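Local coordinates for protein alpha-L-rhamnosidase (Streptomyces avermitilis, PDB 3W5M) that hydrolyses terminal non-reducing alpha-L-rhamnose residues from plant glycosides such as naringin and rutin and from gum arabic, and binds L-rhamnose through a calcium-dependent carbohydrate-binding module, at residues L165-T170 against L212-S217; G171-S177 against P206-L212; V700-W704 against L770-M774. All coordinates share one frame; numbering follows the deposited sequence.

Interaction 1. Residues L165-T170 against L212-S217; sequences LPDDIT and LDHVHS
With CG of L165 turned beside its own backbone N (chi1 -54°) and the chain extended beyond it, CD1 is carried over to V215 and meets its CB at 4.1 Å, the two side chains crossing at about a right angle. I169 divides its branches between two partners. Its CG2, anti to the backbone N, lies 3.9 Å from CD1 of L212, the two side chains sliding past each other in opposite directions, while its CD1 comes within 3.9 Å of the carbonyl O of H216. That oxygen also has CB of L165 at 3.5 Å, so aliphatic carbons of both residues gather round it; N220, on strand 218-227, gives it a side-chain hydrogen bond. The other methyl of L212, CD2, touches the backbone O of T170.

S217 meets the loop through its CB, which packs 3.5 Å from the carbonyl O of P166. Its OG and D167 OD1 are joined by a water, 2.5 Å from D167 OD1, to which it donates, and 3.1 Å from S217 OG. The imidazole of H216 is engaged elsewhere, ND1 bonded to the carbonyl O of S217 and NE2 to D187. Here the two loops of the CBM67 module meet at its surface through apolar branches and backbone carbonyls, and the polar side chains D167 and S217 are linked through a water, consistent with a contact held mainly by apolar fit.

Interaction 2. Residues G171-S177 against P206-L212; sequences GATLAIS and PAVIDVL
Strands 171-177 and 207-210 run antiparallel, their axes 4.6 Å apart at an angle of 157°, and hydrogen bonds join L174 with I209 and I176 with A207 in both directions. The T173-D210 and A175-V208 pairs are non-hydrogen-bonded, and CA of A175 approaches the carbonyl O of A207 at 3.2 Å. On the face carrying L174 and I176, CD1 of I209 reaches back over the partner strand to touch CG2 of I176 at 3.8 Å. V211 spans two residues of the partner strand on this same face, CG2 against CB of A172 (3.8 Å) and CG1 against CB of L174. On the other face CB of A175 meets CG2 of V208.

Past the regular pairing, V211 N still bonds to A172 O (3.0 Å), reaching it from above the carbonyl plane. D210 forms an Asx turn, its OD1 accepting from L212 N, while OD2 takes a 2.6 Å bond from a water that in turn accepts from A172 N. At the opposite end S177 packs its CB on the ring of P206 and bonds through OG to the backbone O of W203, a rhamnose-binding residue. Strand 207-210 is outermost in a four-strand antiparallel sheet, one of two in this CBM67 module, in keeping with its beta-jelly-roll fold.

Interaction 3. Residues V700-W704 against L770-M774; sequences VTVPW and LAARM
One face of the W704 indole is met by CD2 of L770, which stands 4.0 Å from the centroid of the five-membered ring and only 14° off its normal, a CH-pi contact displaced toward the rim of the whole ring system. The same methyl lies over the centre of the R773 guanidinium, 3.5 Å above its plane, so one carbon faces two flat groups whose planes are nearly perpendicular. R773 and M774 approach the benzo part of the indole obliquely: CB of R773 is 3.6 Å from CH2, and CG of M774 lies near CE3. The bend in the R773 chain at chi3 brings its guanidinium back beside the indole, where NH1 lies near NE1; the charge itself is paired in a salt bridge with D769.

W704 reaches the other helix because CG lies opposite its backbone N (chi1 -171°), swinging the ring toward helix 770-774. The M774 chain, extended beyond CG, runs alongside the indole in the opposite direction and ends with CE 3.1 Å from the carbonyl O of V700, against CG1 of V700 (3.9 Å) and CB of P703. CG1 of V700 also rests on CB of L770 at 3.7 Å, and CG2 of T701 meets CD1 of L770, while the T701 hydroxyl bonds to N645. With an alanine in place of W704, the L770 methyl would probably lose its aromatic platform and the aliphatic part of R773 its support, opening a gap between the helices.

The helix axes are 10.5 Å apart and inclined at 38°, a wide separation bridged by large side chains. Helices 698-710 and 756-777 meet in this way within the (alpha/alpha)6-barrel catalytic domain of this family 78 glycoside hydrolase, with T701 about 9 Å, side chain to side chain, from the rhamnose-binding W695.

Followed from the N terminus, the chain enters interaction 1 as it leaves strand 156-165 and passes directly into interaction 2 on strand 171-179. It returns through 206-212 to close interaction 2, and 212-217 then closes interaction 1, so the smaller loop is nested inside the larger one. The two share L212 and also touch where CG2 of V215 packs on CB of A172, 3.6 Å away. Together they tie an edge pair of one CBM67 sheet to the two connections that run between it and the other sheet. Interaction 3 follows in series, closing a largely helical loop of the catalytic barrel, with its centre about 55 Å from that of interaction 2.

Interaction 1. Residues L165-T170 against L212-S217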
loop_
_atom_site.group_PDB
_atom_site.type_symbol
_atom_site.label_atom_id
_atom_site.label_comp_id
_atom_site.label_asym_id
_atom_site.label_seq_id
_atom_site.Cartn_x
_atom_site.Cartn_y
_atom_site.Cartn_z
ATOM N N LEU A 165 27.701 -34.833 -22.581
ATOM C CA LEU A 165 27.497 -34.416 -21.187
ATOM C C LEU A 165 27.937 -35.517 -20.221
ATOM O O LEU A 165 27.885 -36.688 -20.578
ATOM C CB LEU A 165 26.028 -34.053 -20.959
ATOM C CG LEU A 165 25.439 -33.016 -21.932
ATOM C CD1 LEU A 165 24.034 -32.649 -21.497
ATOM C CD2 LEU A 165 26.322 -31.767 -22.000
ATOM N N PRO A 166 28.348 -35.139 -18.982
ATOM C CA PRO A 166 28.915 -36.140 -18.074
ATOM C C PRO A 166 27.864 -37.063 -17.473
ATOM O O PRO A 166 26.643 -36.827 -17.589
ATOM C CB PRO A 166 29.568 -35.289 -16.972
ATOM C CG PRO A 166 28.807 -34.006 -16.978
ATOM C CD PRO A 166 28.378 -33.779 -18.404
ATOM N N ASP A 167 28.340 -38.124 -16.835
ATOM C CA ASP A 167 27.474 -39.033 -16.110
ATOM C C ASP A 167 26.944 -38.442 -14.806
ATOM O O ASP A 167 27.512 -37.482 -14.264
ATOM C CB ASP A 167 28.241 -40.323 -15.795
ATOM C CG ASP A 167 28.687 -41.063 -17.043
ATOM O OD1 ASP A 167 27.971 -41.044 -18.061
ATOM O OD2 ASP A 167 29.763 -41.681 -17.010
ATOM N N ASP A 168 25.853 -39.026 -14.300
ATOM C CA ASP A 168 25.337 -38.715 -12.958
ATOM C C ASP A 168 24.928 -37.258 -12.782
ATOM O O ASP A 168 25.249 -36.626 -11.782
ATOM C CB ASP A 168 26.345 -39.127 -11.879
ATOM C CG ASP A 168 26.554 -40.637 -11.826
ATOM O OD1 ASP A 168 25.604 -41.403 -12.145
ATOM O OD2 ASP A 168 27.678 -41.060 -11.483
ATOM N N ILE A 169 24.203 -36.746 -13.762
ATOM C CA ILE A 169 23.705 -35.392 -13.735
ATOM C C ILE A 169 22.576 -35.315 -12.713
ATOM O O ILE A 169 21.595 -36.055 -12.818
ATOM C CB ILE A 169 23.183 -34.975 -15.127
ATOM C CG1 ILE A 169 24.343 -34.792 -16.102
ATOM C CG2 ILE A 169 22.356 -33.696 -15.035
ATOM C CD1 ILE A 169 23.924 -34.751 -17.566
ATOM N N THR A 170 22.709 -34.423 -11.734
ATOM C CA THR A 170 21.630 -34.207 -10.756
ATOM C C THR A 170 20.795 -32.939 -11.028
ATOM O O THR A 170 19.704 -32.784 -10.488
ATOM C CB THR A 170 22.156 -34.179 -9.302
ATOM O OG1 THR A 170 23.152 -33.161 -9.167
ATOM C CG2 THR A 170 22.779 -35.526 -8.916
ATOM N N LEU A 212 16.459 -30.260 -16.716
ATOM C CA LEU A 212 16.826 -31.609 -16.290
ATOM C C LEU A 212 15.986 -32.688 -17.004
ATOM O O LEU A 212 16.518 -33.756 -17.344
ATOM C CB LEU A 212 16.751 -31.747 -14.768
ATOM C CG LEU A 212 17.092 -33.114 -14.146
ATOM C CD1 LEU A 212 18.559 -33.448 -14.321
ATOM C CD2 LEU A 212 16.720 -33.123 -12.665
ATOM N N ASP A 213 14.700 -32.404 -17.238
ATOM C CA ASP A 213 13.758 -33.335 -17.914
ATOM C C ASP A 213 14.033 -33.584 -19.400
ATOM O O ASP A 213 13.350 -34.409 -20.017
ATOM C CB ASP A 213 12.296 -32.874 -17.743
ATOM C CG ASP A 213 12.056 -31.457 -18.290
ATOM O OD1 ASP A 213 13.046 -30.696 -18.411
ATOM O OD2 ASP A 213 10.894 -31.082 -18.588
ATOM N N HIS A 214 15.016 -32.878 -19.975
ATOM C CA HIS A 214 15.384 -33.046 -21.397
ATOM C C HIS A 214 16.855 -33.379 -21.656
ATOM O O HIS A 214 17.203 -33.715 -22.778
ATOM C CB HIS A 214 14.985 -31.825 -22.235
ATOM C CG HIS A 214 13.510 -31.674 -22.402
ATOM N ND1 HIS A 214 12.789 -32.398 -23.328
ATOM C CD2 HIS A 214 12.613 -30.904 -21.743
ATOM C CE1 HIS A 214 11.512 -32.074 -23.239
ATOM N NE2 HIS A 214 11.377 -31.176 -22.278
ATOM N N VAL A 215 17.710 -33.314 -20.638
ATOM C CA VAL A 215 19.123 -33.683 -20.824
ATOM C C VAL A 215 19.487 -35.049 -20.257
ATOM O O VAL A 215 18.803 -35.572 -19.365
ATOM C CB VAL A 215 20.106 -32.631 -20.269
ATOM C CG1 VAL A 215 19.857 -31.273 -20.919
ATOM C CG2 VAL A 215 20.033 -32.559 -18.759
ATOM N N HIS A 216 20.561 -35.620 -20.787
ATOM C CA HIS A 216 21.040 -36.920 -20.342
ATOM C C HIS A 216 22.540 -37.012 -20.536
ATOM O O HIS A 216 23.161 -36.129 -21.117
ATOM C CB HIS A 216 20.310 -38.046 -21.097
ATOM C CG HIS A 216 20.230 -37.822 -22.572
ATOM N ND1 HIS A 216 21.219 -38.228 -23.441
ATOM C CD2 HIS A 216 19.298 -37.191 -23.328
ATOM C CE1 HIS A 216 20.895 -37.869 -24.671
ATOM N NE2 HIS A 216 19.731 -37.248 -24.630
ATOM N N SER A 217 23.138 -38.089 -20.056
ATOM C CA SER A 217 24.551 -38.270 -20.239
ATOM C C SER A 217 24.826 -38.559 -21.709
ATOM O O SER A 217 23.936 -38.992 -22.444
ATOM C CB SER A 217 25.043 -39.422 -19.353
ATOM O OG SER A 217 24.817 -40.672 -19.981
HETATM O O HOH W 1 26.328 -42.885 -18.367
#

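Interaction 2. Residues G171-S177 against P206-L212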
loop_
_atom_site.group_PDB
_atom_site.type_symbol
_atom_site.label_atom_id
_atom_site.label_comp_id
_atom_site.label_asym_id
_atom_site.label_seq_id
_atom_site.Cartn_x
_atom_site.Cartn_y
_atom_site.Cartn_z
ATOM N N GLY A 171 21.304 -32.037 -11.862
ATOM C CA GLY A 171 20.595 -30.779 -12.139
ATOM C C GLY A 171 21.083 -30.156 -13.430
ATOM O O GLY A 171 22.242 -30.351 -13.808
ATOM N N ALA A 172 20.200 -29.431 -14.121
ATOM C CA ALA A 172 20.573 -28.779 -15.378
ATOM C C ALA A 172 19.761 -27.517 -15.547
ATOM O O ALA A 172 18.538 -27.534 -15.400
ATOM C CB ALA A 172 20.363 -29.710 -16.571
ATOM N N THR A 173 20.436 -26.414 -15.846
ATOM C CA THR A 173 19.733 -25.147 -16.100
ATOM C C THR A 173 20.268 -24.507 -17.360
ATOM O O THR A 173 21.457 -24.647 -17.683
ATOM C CB THR A 173 19.882 -24.122 -14.961
ATOM O OG1 THR A 173 21.281 -23.782 -14.803
ATOM C CG2 THR A 173 19.289 -24.663 -13.644
ATOM N N LEU A 174 19.375 -23.833 -18.074
ATOM C CA LEU A 174 19.753 -23.074 -19.255
ATOM C C LEU A 174 19.418 -21.607 -19.048
ATOM O O LEU A 174 18.269 -21.274 -18.768
ATOM C CB LEU A 174 19.023 -23.611 -20.496
ATOM C CG LEU A 174 19.291 -22.844 -21.799
ATOM C CD1 LEU A 174 20.727 -23.020 -22.264
ATOM C CD2 LEU A 174 18.315 -23.275 -22.901
ATOM N N ALA A 175 20.421 -20.735 -19.166
ATOM C CA ALA A 175 20.179 -19.290 -19.159
ATOM C C ALA A 175 20.420 -18.839 -20.610
ATOM O O ALA A 175 21.383 -19.260 -21.235
ATOM C CB ALA A 175 21.151 -18.588 -18.226
ATOM N N ILE A 176 19.521 -18.027 -21.142
ATOM C CA ILE A 176 19.567 -17.712 -22.575
ATOM C C ILE A 176 18.935 -16.338 -22.809
ATOM O O ILE A 176 17.951 -15.961 -22.167
ATOM C CB ILE A 176 18.892 -18.826 -23.410
ATOM C CG1 ILE A 176 18.972 -18.554 -24.927
ATOM C CG2 ILE A 176 17.435 -18.996 -22.992
ATOM C CD1 ILE A 176 18.816 -19.782 -25.807
ATOM N N SER A 177 19.537 -15.570 -23.706
ATOM C CA SER A 177 18.973 -14.311 -24.114
ATOM C C SER A 177 19.255 -14.109 -25.606
ATOM O O SER A 177 20.233 -14.656 -26.113
ATOM C CB SER A 177 19.650 -13.193 -23.314
ATOM O OG SER A 177 18.972 -11.963 -23.522
ATOM N N PRO A 206 17.445 -11.965 -19.751
ATOM C CA PRO A 206 17.660 -13.404 -19.963
ATOM C C PRO A 206 16.694 -14.266 -19.160
ATOM O O PRO A 206 16.368 -13.930 -18.027
ATOM C CB PRO A 206 19.092 -13.636 -19.450
ATOM C CG PRO A 206 19.739 -12.313 -19.492
ATOM C CD PRO A 206 18.668 -11.272 -19.325
ATOM N N ALA A 207 16.250 -15.364 -19.753
ATOM C CA ALA A 207 15.435 -16.368 -19.069
ATOM C C ALA A 207 16.334 -17.471 -18.527
ATOM O O ALA A 207 17.367 -17.829 -19.142
ATOM C CB ALA A 207 14.415 -16.954 -20.019
ATOM N N VAL A 208 15.937 -18.018 -17.378
ATOM C CA VAL A 208 16.584 -19.193 -16.814
ATOM C C VAL A 208 15.553 -20.330 -16.757
ATOM O O VAL A 208 14.484 -20.159 -16.188
ATOM C CB VAL A 208 17.153 -18.915 -15.400
ATOM C CG1 VAL A 208 17.824 -20.167 -14.830
ATOM C CG2 VAL A 208 18.172 -17.797 -15.465
ATOM N N ILE A 209 15.884 -21.473 -17.351
ATOM C CA ILE A 209 14.933 -22.588 -17.520
ATOM C C ILE A 209 15.552 -23.848 -16.927
ATOM O O ILE A 209 16.697 -24.161 -17.222
ATOM C CB ILE A 209 14.627 -22.887 -19.012
ATOM C CG1 ILE A 209 14.192 -21.626 -19.775
ATOM C CG2 ILE A 209 13.546 -23.976 -19.144
ATOM C CD1 ILE A 209 15.296 -21.025 -20.625
ATOM N N ASP A 210 14.811 -24.566 -16.086
ATOM C CA ASP A 210 15.272 -25.886 -15.663
ATOM C C ASP A 210 15.066 -26.861 -16.824
ATOM O O ASP A 210 13.971 -26.959 -17.339
ATOM C CB ASP A 210 14.527 -26.374 -14.406
ATOM C CG ASP A 210 15.149 -27.650 -13.815
ATOM O OD1 ASP A 210 15.191 -28.690 -14.512
ATOM O OD2 ASP A 210 15.622 -27.615 -12.656
ATOM N N VAL A 211 16.119 -27.587 -17.212
ATOM C CA VAL A 211 16.076 -28.507 -18.364
ATOM C C VAL A 211 16.492 -29.932 -18.004
ATOM O O VAL A 211 16.838 -30.724 -18.885
ATOM C CB VAL A 211 16.958 -28.014 -19.556
ATOM C CG1 VAL A 211 16.366 -26.752 -20.166
ATOM C CG2 VAL A 211 18.402 -27.771 -19.121
ATOM N N LEU A 212 16.459 -30.260 -16.716
ATOM C CA LEU A 212 16.826 -31.609 -16.290
ATOM C C LEU A 212 15.986 -32.688 -17.004
ATOM O O LEU A 212 16.518 -33.756 -17.344
ATOM C CB LEU A 212 16.751 -31.747 -14.768
ATOM C CG LEU A 212 17.092 -33.114 -14.146
ATOM C CD1 LEU A 212 18.559 -33.448 -14.321
ATOM C CD2 LEU A 212 16.720 -33.123 -12.665
HETATM O O HOH W 2 17.856 -28.959 -12.306
#

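Interaction 3. Residues V700-W704 against L770-M774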
loop_
_atom_site.group_PDB
_atom_site.type_symbol
_atom_site.label_atom_id
_atom_site.label_comp_id
_atom_site.label_asym_id
_atom_site.label_seq_id
_atom_site.Cartn_x
_atom_site.Cartn_y
_atom_site.Cartn_z
ATOM N N VAL A 700 0.869 19.412 1.763
ATOM C CA VAL A 700 0.119 20.402 2.533
ATOM C C VAL A 700 -1.265 19.881 2.968
ATOM O O VAL A 700 -1.669 20.011 4.142
ATOM C CB VAL A 700 -0.096 21.701 1.694
ATOM C CG1 VAL A 700 -0.488 22.854 2.621
ATOM C CG2 VAL A 700 1.135 22.014 0.859
ATOM N N THR A 701 -1.991 19.258 2.037
ATOM C CA THR A 701 -3.389 18.904 2.266
ATOM C C THR A 701 -3.555 17.692 3.162
ATOM O O THR A 701 -4.530 17.585 3.878
ATOM C CB THR A 701 -4.160 18.598 0.966
ATOM O OG1 THR A 701 -3.517 17.534 0.272
ATOM C CG2 THR A 701 -4.189 19.830 0.022
ATOM N N VAL A 702 -2.605 16.780 3.088
ATOM C CA VAL A 702 -2.702 15.559 3.905
ATOM C C VAL A 702 -2.410 15.848 5.416
ATOM O O VAL A 702 -3.155 15.376 6.286
ATOM C CB VAL A 702 -1.873 14.414 3.292
ATOM C CG1 VAL A 702 -1.953 13.203 4.187
ATOM C CG2 VAL A 702 -2.451 14.005 1.916
ATOM N N PRO A 703 -1.359 16.637 5.735
ATOM C CA PRO A 703 -1.240 17.057 7.138
ATOM C C PRO A 703 -2.471 17.806 7.619
ATOM O O PRO A 703 -2.938 17.609 8.749
ATOM C CB PRO A 703 0.003 17.951 7.134
ATOM C CG PRO A 703 0.821 17.424 6.004
ATOM C CD PRO A 703 -0.152 16.978 4.964
ATOM N N TRP A 704 -3.038 18.671 6.766
ATOM C CA TRP A 704 -4.220 19.398 7.194
ATOM C C TRP A 704 -5.409 18.480 7.420
ATOM O O TRP A 704 -6.146 18.634 8.397
ATOM C CB TRP A 704 -4.593 20.508 6.188
ATOM C CG TRP A 704 -5.671 21.388 6.723
ATOM C CD1 TRP A 704 -6.966 21.463 6.293
ATOM C CD2 TRP A 704 -5.555 22.307 7.823
ATOM N NE1 TRP A 704 -7.667 22.389 7.047
ATOM C CE2 TRP A 704 -6.833 22.920 7.993
ATOM C CE3 TRP A 704 -4.498 22.676 8.680
ATOM C CZ2 TRP A 704 -7.086 23.875 8.992
ATOM C CZ3 TRP A 704 -4.749 23.640 9.680
ATOM C CH2 TRP A 704 -6.037 24.227 9.816
ATOM N N LEU A 770 -3.670 27.141 3.246
ATOM C CA LEU A 770 -3.494 26.138 4.278
ATOM C C LEU A 770 -2.271 26.404 5.129
ATOM O O LEU A 770 -2.309 26.188 6.355
ATOM C CB LEU A 770 -3.437 24.735 3.678
ATOM C CG LEU A 770 -4.726 24.180 3.089
ATOM C CD1 LEU A 770 -4.488 22.712 2.710
ATOM C CD2 LEU A 770 -5.942 24.351 3.993
ATOM N N ALA A 771 -1.182 26.858 4.509
ATOM C CA ALA A 771 0.008 27.159 5.289
ATOM C C ALA A 771 -0.289 28.252 6.340
ATOM O O ALA A 771 0.210 28.178 7.464
ATOM C CB ALA A 771 1.174 27.548 4.396
ATOM N N ALA A 772 -1.119 29.244 5.987
ATOM C CA ALA A 772 -1.495 30.282 6.964
ATOM C C ALA A 772 -2.316 29.691 8.106
ATOM O O ALA A 772 -2.139 30.072 9.269
ATOM C CB ALA A 772 -2.260 31.431 6.295
ATOM N N ARG A 773 -3.203 28.759 7.776
ATOM C CA ARG A 773 -4.036 28.093 8.760
ATOM C C ARG A 773 -3.161 27.275 9.717
ATOM O O ARG A 773 -3.405 27.286 10.929
ATOM C CB ARG A 773 -5.100 27.227 8.081
ATOM C CG ARG A 773 -6.169 28.014 7.314
ATOM C CD ARG A 773 -7.297 27.089 6.887
ATOM N NE ARG A 773 -7.804 27.391 5.547
ATOM C CZ ARG A 773 -8.610 26.583 4.860
ATOM N NH1 ARG A 773 -9.012 25.416 5.386
ATOM N NH2 ARG A 773 -9.023 26.941 3.647
ATOM N N MET A 774 -2.145 26.598 9.175
ATOM C CA MET A 774 -1.191 25.810 9.987
ATOM C C MET A 774 -0.384 26.704 10.927
ATOM O O MET A 774 -0.252 26.396 12.122
ATOM C CB MET A 774 -0.210 25.038 9.099
ATOM C CG MET A 774 -0.864 23.936 8.279
ATOM S SD MET A 774 0.380 23.038 7.335
ATOM C CE MET A 774 -0.660 21.928 6.388
#